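Local coordinates for protein aspartate--tRNA(Asp/Asn) ligase (Thermus thermophilus, PDB 1N9W) that activates L-aspartate with ATP and transfers it to both tRNA(Asp) and tRNA(Asn), working as a homodimeric class II synthetase of relaxed tRNA specificity, at residues His23-Leu28 against Leu52-Ser57; Thr145-Pro150 against Gly188-Val193; Trp260-Gln265 against Trp307-Leu312. One frame throughout, in Å; residues are numbered along the deposited sequence.

Contact 1: His23-Leu28 against Leu52-Ser57; sequences HWRRDL and LPLPES
R25 and D27, on strand 15-28, meet a loop that runs back beside them: 23-27 and 52-55 point 147° apart, and D27 and L52 have the nearest CA atoms at 7.8 Å. R25 makes the largest share of the contact. Its chain is extended from CG to NE and reaches over the loop, where NH1 lies 2.8 Å from P53 O in a weak, bent hydrogen bond (118° at the hydrogen). P55 CD and L54 CA sit over one face of the guanidinium, and L54 CD2 is 3.7 Å from R25 NH2. With an alanine in place of R25, P53 O is likely to lose this donor, and L54 and P55 the guanidinium beside them. Further along, L52 CD1 rests 3.7 Å from D27 OD2, and one water joins D27 OD2 to L52 N; D27 OD1 is hydrogen-bonded to Q32 NE2. A second water donates to both H23 O and E56 OE2. R26, a tRNA-interaction site, lays NH2 over the W24 ring. Within the OB-fold domain, H23 and W24 form a classic beta bulge against L35 of strand 31-38, while E56 and S57 bond through their backbones to L22 of strand 15-28.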
loop_
_atom_site.group_PDB
_atom_site.type_symbol
_atom_site.label_atom_id
_atom_site.label_comp_id
_atom_site.label_asym_id
_atom_site.label_seq_id
_atom_site.Cartn_x
_atom_site.Cartn_y
_atom_site.Cartn_z
ATOM N N HIS B 23 8.272 6.576 29.655
ATOM C CA HIS B 23 8.601 7.874 29.062
ATOM C C HIS B 23 9.573 8.614 29.999
ATOM O O HIS B 23 10.606 9.100 29.556
ATOM C CB HIS B 23 7.327 8.694 28.844
ATOM C CG HIS B 23 7.460 9.753 27.796
ATOM N ND1 HIS B 23 7.588 9.462 26.455
ATOM C CD2 HIS B 23 7.500 11.103 27.895
ATOM C CE1 HIS B 23 7.707 10.589 25.775
ATOM N NE2 HIS B 23 7.659 11.597 26.625
ATOM N N TRP B 24 9.220 8.712 31.282
ATOM C CA TRP B 24 10.084 9.311 32.299
ATOM C C TRP B 24 9.676 8.834 33.680
ATOM O O TRP B 24 8.641 8.179 33.855
ATOM C CB TRP B 24 10.135 10.859 32.262
ATOM C CG TRP B 24 8.836 11.596 32.390
ATOM C CD1 TRP B 24 8.230 12.335 31.416
ATOM C CD2 TRP B 24 7.978 11.668 33.541
ATOM N NE1 TRP B 24 7.048 12.865 31.882
ATOM C CE2 TRP B 24 6.869 12.471 33.182
ATOM C CE3 TRP B 24 8.039 11.139 34.834
ATOM C CZ2 TRP B 24 5.824 12.747 34.072
ATOM C CZ3 TRP B 24 6.995 11.417 35.720
ATOM C CH2 TRP B 24 5.906 12.215 35.333
ATOM N N ARG B 25 10.507 9.160 34.660
ATOM C CA ARG B 25 10.275 8.755 36.034
ATOM C C ARG B 25 10.698 9.873 36.986
ATOM O O ARG B 25 11.545 10.702 36.658
ATOM C CB ARG B 25 11.091 7.482 36.324
ATOM C CG ARG B 25 12.601 7.674 36.089
ATOM C CD ARG B 25 13.457 6.409 36.242
ATOM N NE ARG B 25 14.877 6.771 36.234
ATOM C CZ ARG B 25 15.888 5.949 36.505
ATOM N NH1 ARG B 25 15.671 4.675 36.813
ATOM N NH2 ARG B 25 17.131 6.417 36.481
ATOM N N ARG B 26 10.076 9.889 38.155
ATOM C CA ARG B 26 10.373 10.845 39.215
ATOM C C ARG B 26 10.314 9.922 40.415
ATOM O O ARG B 26 9.236 9.488 40.819
ATOM C CB ARG B 26 9.279 11.887 39.325
ATOM C CG ARG B 26 8.907 12.496 38.003
ATOM C CD ARG B 26 9.774 13.679 37.682
ATOM N NE ARG B 26 9.389 14.315 36.419
ATOM C CZ ARG B 26 9.858 13.953 35.228
ATOM N NH1 ARG B 26 10.728 12.953 35.127
ATOM N NH2 ARG B 26 9.478 14.609 34.144
ATOM N N ASP B 27 11.487 9.604 40.952
ATOM C CA ASP B 27 11.640 8.689 42.081
ATOM C C ASP B 27 11.651 9.430 43.415
ATOM O O ASP B 27 12.641 10.070 43.754
ATOM C CB ASP B 27 12.966 7.936 41.921
ATOM C CG ASP B 27 13.073 6.718 42.814
ATOM O OD1 ASP B 27 12.465 6.693 43.909
ATOM O OD2 ASP B 27 13.804 5.775 42.417
ATOM N N LEU B 28 10.569 9.342 44.182
ATOM C CA LEU B 28 10.540 10.017 45.473
ATOM C C LEU B 28 10.463 9.011 46.616
ATOM O O LEU B 28 9.835 9.273 47.640
ATOM C CB LEU B 28 9.359 10.985 45.551
ATOM C CG LEU B 28 9.285 12.065 44.476
ATOM C CD1 LEU B 28 8.016 12.863 44.669
ATOM C CD2 LEU B 28 10.504 12.973 44.535
ATOM N N LEU B 52 13.355 1.251 40.289
ATOM C CA LEU B 52 12.972 1.688 38.953
ATOM C C LEU B 52 14.007 1.452 37.855
ATOM O O LEU B 52 15.206 1.662 38.054
ATOM C CB LEU B 52 12.591 3.176 38.994
ATOM C CG LEU B 52 11.378 3.527 39.871
ATOM C CD1 LEU B 52 11.194 5.040 39.926
ATOM C CD2 LEU B 52 10.119 2.844 39.312
ATOM N N PRO B 53 13.547 0.994 36.678
ATOM C CA PRO B 53 14.428 0.735 35.536
ATOM C C PRO B 53 14.655 2.064 34.818
ATOM O O PRO B 53 14.022 3.061 35.169
ATOM C CB PRO B 53 13.614 -0.246 34.700
ATOM C CG PRO B 53 12.217 0.276 34.879
ATOM C CD PRO B 53 12.156 0.616 36.366
ATOM N N LEU B 54 15.538 2.089 33.822
ATOM C CA LEU B 54 15.820 3.326 33.091
ATOM C C LEU B 54 14.700 3.716 32.129
ATOM O O LEU B 54 13.829 2.911 31.811
ATOM C CB LEU B 54 17.137 3.194 32.295
ATOM C CG LEU B 54 18.462 3.210 33.075
ATOM C CD1 LEU B 54 19.660 2.843 32.156
ATOM C CD2 LEU B 54 18.659 4.600 33.678
ATOM N N PRO B 55 14.702 4.983 31.674
ATOM C CA PRO B 55 13.678 5.442 30.734
ATOM C C PRO B 55 13.794 4.605 29.454
ATOM O O PRO B 55 14.883 4.126 29.110
ATOM C CB PRO B 55 14.047 6.905 30.502
ATOM C CG PRO B 55 14.662 7.305 31.808
ATOM C CD PRO B 55 15.506 6.112 32.179
ATOM N N GLU B 56 12.667 4.447 28.769
ATOM C CA GLU B 56 12.552 3.676 27.536
ATOM C C GLU B 56 12.548 2.165 27.762
ATOM O O GLU B 56 12.727 1.387 26.827
ATOM C CB GLU B 56 13.639 4.069 26.516
ATOM C CG GLU B 56 13.385 5.413 25.814
ATOM C CD GLU B 56 11.942 5.584 25.326
ATOM O OE1 GLU B 56 11.389 4.650 24.699
ATOM O OE2 GLU B 56 11.357 6.662 25.570
ATOM N N SER B 57 12.360 1.738 29.007
ATOM C CA SER B 57 12.277 0.306 29.285
ATOM C C SER B 57 10.849 -0.077 28.909
ATOM O O SER B 57 9.927 0.738 29.045
ATOM C CB SER B 57 12.510 0.010 30.774
ATOM O OG SER B 57 13.888 -0.006 31.097
HETATM O O HOH W 1 12.112 8.501 27.381
HETATM O O HOH W 2 14.406 3.260 42.398
#

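Contact 2: Thr145-Pro150 against Gly188-Val193; sequences TEIFTP and GVFERV
T145 and V193 form a parallel beta bridge, their CA atoms 4.7 Å apart, where the short strand 145-146 joins the edge of strand 192-198. The backbone part is one hydrogen bond, T145 N to R192 O at 2.9 Å and 154°, backed by a CA-H...O contact of 3.3 Å from V193 CA to T145 O. I147 also bonds through its backbone to Y194.

The apolar part centres on F190, the last residue of helix 181-190. T145 CG2 stands over one face of its ring as a CH-pi contact, 3.9 Å from the centroid and 14° off the normal. The methyl gets there because it is anti to the backbone N, with OG1 at chi1 -68° on the other branch. V189 CG1 covers the opposite face, so the ring is held between two aliphatic groups. I147 adds its CD1 end, 3.7 Å from V193 CG2, and its CG2 branch lies against V193 CB and CG1.

A water makes the polar side link: it lies 2.8 Å from T145 OG1 and 2.9 Å from F190 O.

T145 therefore serves both chemistries at once: its methyl packs on the ring while its hydroxyl reaches F190 O through a water. One direct backbone hydrogen bond, a water and apolar packing thus join the two segments, close to the second subunit, whose K126 packs on T145.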
loop_
_atom_site.group_PDB
_atom_site.type_symbol
_atom_site.label_atom_id
_atom_site.label_comp_id
_atom_site.label_asym_id
_atom_site.label_seq_id
_atom_site.Cartn_x
_atom_site.Cartn_y
_atom_site.Cartn_z
ATOM N N THR B 145 -7.808 -0.149 -9.684
ATOM C CA THR B 145 -7.134 -1.376 -9.281
ATOM C C THR B 145 -5.675 -1.051 -8.917
ATOM O O THR B 145 -4.937 -0.486 -9.723
ATOM C CB THR B 145 -7.161 -2.442 -10.415
ATOM O OG1 THR B 145 -8.505 -2.902 -10.603
ATOM C CG2 THR B 145 -6.275 -3.632 -10.067
ATOM N N GLU B 146 -5.283 -1.397 -7.689
ATOM C CA GLU B 146 -3.918 -1.154 -7.221
ATOM C C GLU B 146 -2.968 -2.061 -7.989
ATOM O O GLU B 146 -3.238 -3.252 -8.164
ATOM C CB GLU B 146 -3.798 -1.429 -5.715
ATOM C CG GLU B 146 -2.366 -1.367 -5.164
ATOM C CD GLU B 146 -2.309 -1.208 -3.647
ATOM O OE1 GLU B 146 -3.158 -1.799 -2.944
ATOM O OE2 GLU B 146 -1.398 -0.501 -3.156
ATOM N N ILE B 147 -1.865 -1.493 -8.466
ATOM C CA ILE B 147 -0.887 -2.270 -9.202
ATOM C C ILE B 147 0.476 -2.173 -8.548
ATOM O O ILE B 147 0.719 -1.307 -7.703
ATOM C CB ILE B 147 -0.741 -1.785 -10.646
ATOM C CG1 ILE B 147 -0.245 -0.334 -10.647
ATOM C CG2 ILE B 147 -2.070 -1.947 -11.380
ATOM C CD1 ILE B 147 -0.150 0.291 -12.017
ATOM N N PHE B 148 1.363 -3.070 -8.964
ATOM C CA PHE B 148 2.718 -3.123 -8.446
ATOM C C PHE B 148 3.672 -3.311 -9.620
ATOM O O PHE B 148 3.753 -4.397 -10.191
ATOM C CB PHE B 148 2.836 -4.287 -7.460
ATOM C CG PHE B 148 1.751 -4.293 -6.416
ATOM C CD1 PHE B 148 0.517 -4.884 -6.673
ATOM C CD2 PHE B 148 1.943 -3.657 -5.196
ATOM C CE1 PHE B 148 -0.510 -4.824 -5.736
ATOM C CE2 PHE B 148 0.921 -3.591 -4.252
ATOM C CZ PHE B 148 -0.305 -4.179 -4.521
ATOM N N THR B 149 4.378 -2.243 -9.982
ATOM C CA THR B 149 5.308 -2.276 -11.104
ATOM C C THR B 149 6.769 -2.332 -10.659
ATOM O O THR B 149 7.092 -2.062 -9.499
ATOM C CB THR B 149 5.107 -1.054 -12.036
ATOM O OG1 THR B 149 5.312 0.156 -11.302
ATOM C CG2 THR B 149 3.694 -1.057 -12.617
ATOM N N PRO B 150 7.673 -2.689 -11.582
ATOM C CA PRO B 150 9.102 -2.774 -11.256
ATOM C C PRO B 150 9.722 -1.412 -10.932
ATOM O O PRO B 150 10.340 -1.240 -9.878
ATOM C CB PRO B 150 9.702 -3.403 -12.512
ATOM C CG PRO B 150 8.557 -4.241 -13.046
ATOM C CD PRO B 150 7.404 -3.286 -12.902
ATOM N N GLY B 188 -4.603 0.148 -20.056
ATOM C CA GLY B 188 -5.266 -0.613 -21.100
ATOM C C GLY B 188 -5.755 -1.953 -20.578
ATOM O O GLY B 188 -6.513 -2.655 -21.242
ATOM N N VAL B 189 -5.311 -2.305 -19.375
ATOM C CA VAL B 189 -5.694 -3.561 -18.746
ATOM C C VAL B 189 -6.847 -3.364 -17.763
ATOM O O VAL B 189 -7.845 -4.088 -17.812
ATOM C CB VAL B 189 -4.479 -4.194 -18.013
ATOM C CG1 VAL B 189 -4.886 -5.497 -17.327
ATOM C CG2 VAL B 189 -3.345 -4.452 -19.008
ATOM N N PHE B 190 -6.723 -2.367 -16.892
ATOM C CA PHE B 190 -7.744 -2.097 -15.875
ATOM C C PHE B 190 -8.460 -0.753 -15.999
ATOM O O PHE B 190 -9.330 -0.439 -15.188
ATOM C CB PHE B 190 -7.109 -2.211 -14.485
ATOM C CG PHE B 190 -6.656 -3.605 -14.132
ATOM C CD1 PHE B 190 -7.562 -4.659 -14.118
ATOM C CD2 PHE B 190 -5.326 -3.855 -13.782
ATOM C CE1 PHE B 190 -7.160 -5.945 -13.760
ATOM C CE2 PHE B 190 -4.910 -5.141 -13.422
ATOM C CZ PHE B 190 -5.828 -6.190 -13.412
ATOM N N GLU B 191 -8.084 0.035 -17.004
ATOM C CA GLU B 191 -8.708 1.341 -17.258
ATOM C C GLU B 191 -8.397 2.413 -16.211
ATOM O O GLU B 191 -8.181 3.580 -16.550
ATOM C CB GLU B 191 -10.236 1.187 -17.365
ATOM C CG GLU B 191 -10.740 0.351 -18.548
ATOM C CD GLU B 191 -12.259 0.157 -18.529
ATOM O OE1 GLU B 191 -12.975 1.072 -18.055
ATOM O OE2 GLU B 191 -12.738 -0.897 -19.004
ATOM N N ARG B 192 -8.384 2.010 -14.943
ATOM C CA ARG B 192 -8.120 2.919 -13.824
ATOM C C ARG B 192 -7.222 2.207 -12.823
ATOM O O ARG B 192 -7.605 1.181 -12.256
ATOM C CB ARG B 192 -9.449 3.295 -13.152
ATOM C CG ARG B 192 -10.426 3.903 -14.111
ATOM C CD ARG B 192 -11.833 3.437 -13.827
ATOM N NE ARG B 192 -12.471 4.217 -12.800
ATOM C CZ ARG B 192 -13.083 5.378 -13.011
ATOM N NH1 ARG B 192 -13.138 5.898 -14.227
ATOM N NH2 ARG B 192 -13.649 6.023 -11.992
ATOM N N VAL B 193 -6.033 2.754 -12.610
ATOM C CA VAL B 193 -5.081 2.149 -11.686
ATOM C C VAL B 193 -4.324 3.189 -10.876
ATOM O O VAL B 193 -4.325 4.374 -11.202
ATOM C CB VAL B 193 -4.012 1.305 -12.441
ATOM C CG1 VAL B 193 -4.681 0.280 -13.334
ATOM C CG2 VAL B 193 -3.099 2.214 -13.249
HETATM O O HOH W 3 -9.940 -1.321 -12.490
#

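Contact 3: Trp260-Gln265 against Trp307-Leu312; sequences WPSFPQ and WGSDWL
S262 is gripped from three directions by the opposite segment, with its amide, its hydroxyl and its carbonyl each engaged. S262 N gives a hydrogen bond to D310 OD2 at 2.7 Å, coming in on the anti side of the carboxylate and tilted out of its plane. In return D310 N donates to S262 OG, a nearly straight bond of 2.9 Å and 167°. The hydroxyl reaches that amide because OG lies between the backbone N and the carbonyl carbon, chi1 48°. S262 O takes the indole hydrogen of W311 NE1 at 2.8 Å and 159°; the oxygen lies near the ring plane, so the bond probably limits rotation of the indole, together with P264 on its face.

P264 CG sits 3.1 Å above the ring plane, displaced toward the rim, and is 3.4 Å from W311 CZ2. P261 CB makes a separate, looser contact with W311 CZ2 at 4.1 Å. P264 is the centre of an inverse gamma turn. A water lies within hydrogen-bonding distance of S262 OG, F263 O and S309 OG, bridging the two segments beside the direct bonds.

The other carboxylate oxygen, D310 OD1, makes a salt bridge with R342, which probably keeps the carboxylate in place for S262. The loop before strand 269-271 is in this way fastened to the start of strand 311-315. Around it, W311 stacks on F341 of strand 336-341, L242 of helix 227-248 touches both P264 and W311, and L401 of helix 394-402 packs on P261.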
loop_
_atom_site.group_PDB
_atom_site.type_symbol
_atom_site.label_atom_id
_atom_site.label_comp_id
_atom_site.label_asym_id
_atom_site.label_seq_id
_atom_site.Cartn_x
_atom_site.Cartn_y
_atom_site.Cartn_z
ATOM N N TRP B 260 -5.642 23.276 10.136
ATOM C CA TRP B 260 -6.180 22.593 8.964
ATOM C C TRP B 260 -6.387 23.504 7.761
ATOM O O TRP B 260 -6.824 24.645 7.898
ATOM C CB TRP B 260 -7.493 21.889 9.316
ATOM C CG TRP B 260 -7.648 20.565 8.619
ATOM C CD1 TRP B 260 -8.652 20.197 7.771
ATOM C CD2 TRP B 260 -6.775 19.431 8.722
ATOM N NE1 TRP B 260 -8.454 18.910 7.332
ATOM C CE2 TRP B 260 -7.301 18.422 7.886
ATOM C CE3 TRP B 260 -5.578 19.187 9.408
ATOM C CZ2 TRP B 260 -6.697 17.167 7.757
ATOM C CZ3 TRP B 260 -4.976 17.939 9.276
ATOM C CH2 TRP B 260 -5.528 16.954 8.442
ATOM N N PRO B 261 -6.069 23.002 6.555
ATOM C CA PRO B 261 -6.205 23.746 5.298
ATOM C C PRO B 261 -7.657 24.008 4.927
ATOM O O PRO B 261 -8.583 23.505 5.571
ATOM C CB PRO B 261 -5.537 22.829 4.272
ATOM C CG PRO B 261 -4.617 21.986 5.090
ATOM C CD PRO B 261 -5.432 21.700 6.314
ATOM N N SER B 262 -7.844 24.798 3.874
ATOM C CA SER B 262 -9.173 25.113 3.370
ATOM C C SER B 262 -9.652 23.896 2.581
ATOM O O SER B 262 -8.841 23.129 2.064
ATOM C CB SER B 262 -9.108 26.351 2.466
ATOM O OG SER B 262 -8.053 26.257 1.521
ATOM N N PHE B 263 -10.964 23.722 2.487
ATOM C CA PHE B 263 -11.522 22.574 1.782
ATOM C C PHE B 263 -11.091 22.509 0.322
ATOM O O PHE B 263 -11.266 23.466 -0.430
ATOM C CB PHE B 263 -13.044 22.592 1.854
ATOM C CG PHE B 263 -13.667 21.256 1.612
ATOM C CD1 PHE B 263 -13.602 20.263 2.586
ATOM C CD2 PHE B 263 -14.312 20.980 0.411
ATOM C CE1 PHE B 263 -14.171 19.009 2.372
ATOM C CE2 PHE B 263 -14.885 19.727 0.183
ATOM C CZ PHE B 263 -14.814 18.740 1.168
ATOM N N PRO B 264 -10.520 21.366 -0.094
ATOM C CA PRO B 264 -10.043 21.123 -1.460
ATOM C C PRO B 264 -11.160 20.945 -2.485
ATOM O O PRO B 264 -11.278 19.889 -3.098
ATOM C CB PRO B 264 -9.212 19.846 -1.320
ATOM C CG PRO B 264 -8.804 19.846 0.111
ATOM C CD PRO B 264 -10.056 20.297 0.803
ATOM N N GLN B 265 -11.980 21.971 -2.667
ATOM C CA GLN B 265 -13.059 21.894 -3.640
ATOM C C GLN B 265 -13.087 23.166 -4.477
ATOM O O GLN B 265 -12.906 24.264 -3.952
ATOM C CB GLN B 265 -14.396 21.689 -2.932
ATOM C CG GLN B 265 -15.593 21.895 -3.827
ATOM C CD GLN B 265 -16.835 21.232 -3.280
ATOM O OE1 GLN B 265 -17.173 21.384 -2.101
ATOM N NE2 GLN B 265 -17.533 20.497 -4.136
ATOM N N TRP B 307 -8.302 34.173 -2.959
ATOM C CA TRP B 307 -9.491 33.334 -2.793
ATOM C C TRP B 307 -9.565 32.668 -1.422
ATOM O O TRP B 307 -10.525 31.952 -1.129
ATOM C CB TRP B 307 -9.509 32.238 -3.853
ATOM C CG TRP B 307 -9.383 32.735 -5.245
ATOM C CD1 TRP B 307 -10.377 33.243 -6.027
ATOM C CD2 TRP B 307 -8.192 32.756 -6.041
ATOM N NE1 TRP B 307 -9.882 33.574 -7.266
ATOM C CE2 TRP B 307 -8.545 33.285 -7.301
ATOM C CE3 TRP B 307 -6.863 32.377 -5.812
ATOM C CZ2 TRP B 307 -7.613 33.445 -8.333
ATOM C CZ3 TRP B 307 -5.936 32.535 -6.837
ATOM C CH2 TRP B 307 -6.318 33.064 -8.084
ATOM N N GLY B 308 -8.550 32.896 -0.595
ATOM C CA GLY B 308 -8.521 32.290 0.725
ATOM C C GLY B 308 -8.392 30.781 0.605
ATOM O O GLY B 308 -8.994 30.023 1.363
ATOM N N SER B 309 -7.588 30.349 -0.359
ATOM C CA SER B 309 -7.374 28.936 -0.627
ATOM C C SER B 309 -5.922 28.526 -0.421
ATOM O O SER B 309 -4.997 29.214 -0.862
ATOM C CB SER B 309 -7.805 28.630 -2.065
ATOM O OG SER B 309 -7.490 27.307 -2.441
ATOM N N ASP B 310 -5.728 27.401 0.256
ATOM C CA ASP B 310 -4.388 26.879 0.520
ATOM C C ASP B 310 -3.883 26.132 -0.706
ATOM O O ASP B 310 -2.704 25.785 -0.795
ATOM C CB ASP B 310 -4.435 25.934 1.723
ATOM C CG ASP B 310 -4.696 26.663 3.020
ATOM O OD1 ASP B 310 -3.749 27.280 3.549
ATOM O OD2 ASP B 310 -5.844 26.622 3.512
ATOM N N TRP B 311 -4.787 25.907 -1.656
ATOM C CA TRP B 311 -4.464 25.174 -2.876
ATOM C C TRP B 311 -4.529 26.034 -4.137
ATOM O O TRP B 311 -5.310 26.985 -4.218
ATOM C CB TRP B 311 -5.425 23.997 -3.037
ATOM C CG TRP B 311 -5.788 23.330 -1.746
ATOM C CD1 TRP B 311 -6.680 23.778 -0.815
ATOM C CD2 TRP B 311 -5.262 22.097 -1.238
ATOM N NE1 TRP B 311 -6.743 22.901 0.241
ATOM C CE2 TRP B 311 -5.886 21.865 0.006
ATOM C CE3 TRP B 311 -4.324 21.173 -1.718
ATOM C CZ2 TRP B 311 -5.602 20.733 0.782
ATOM C CZ3 TRP B 311 -4.044 20.052 -0.948
ATOM C CH2 TRP B 311 -4.682 19.843 0.291
ATOM N N LEU B 312 -3.718 25.676 -5.124
ATOM C CA LEU B 312 -3.683 26.403 -6.383
ATOM C C LEU B 312 -3.249 25.538 -7.563
ATOM O O LEU B 312 -2.145 24.999 -7.576
ATOM C CB LEU B 312 -2.736 27.602 -6.271
ATOM C CG LEU B 312 -2.463 28.388 -7.557
ATOM C CD1 LEU B 312 -3.738 29.069 -8.045
ATOM C CD2 LEU B 312 -1.373 29.420 -7.293
HETATM O O HOH W 4 -9.469 25.755 -0.737
#

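In the fold
Contact 1 belongs to the OB-fold domain and holds R26, a tRNA-interaction site; contacts 2 and 3 belong to the class II catalytic domain. Contact 1 lies far from both: its centre is 51 Å from that of contact 2 and 45 Å from that of contact 3. Contacts 2 and 3 reach the same mixed sheet near its two ends, at strands 145-146 and 192-198 and at strand 311-315, with centres 30 Å apart and nearest atoms about 17 Å apart. Each comes within about 10 Å, side chain to side chain, of a residue predicted to bind substrate: V193 of R352, for aspartate, and W311 of R396, for ATP.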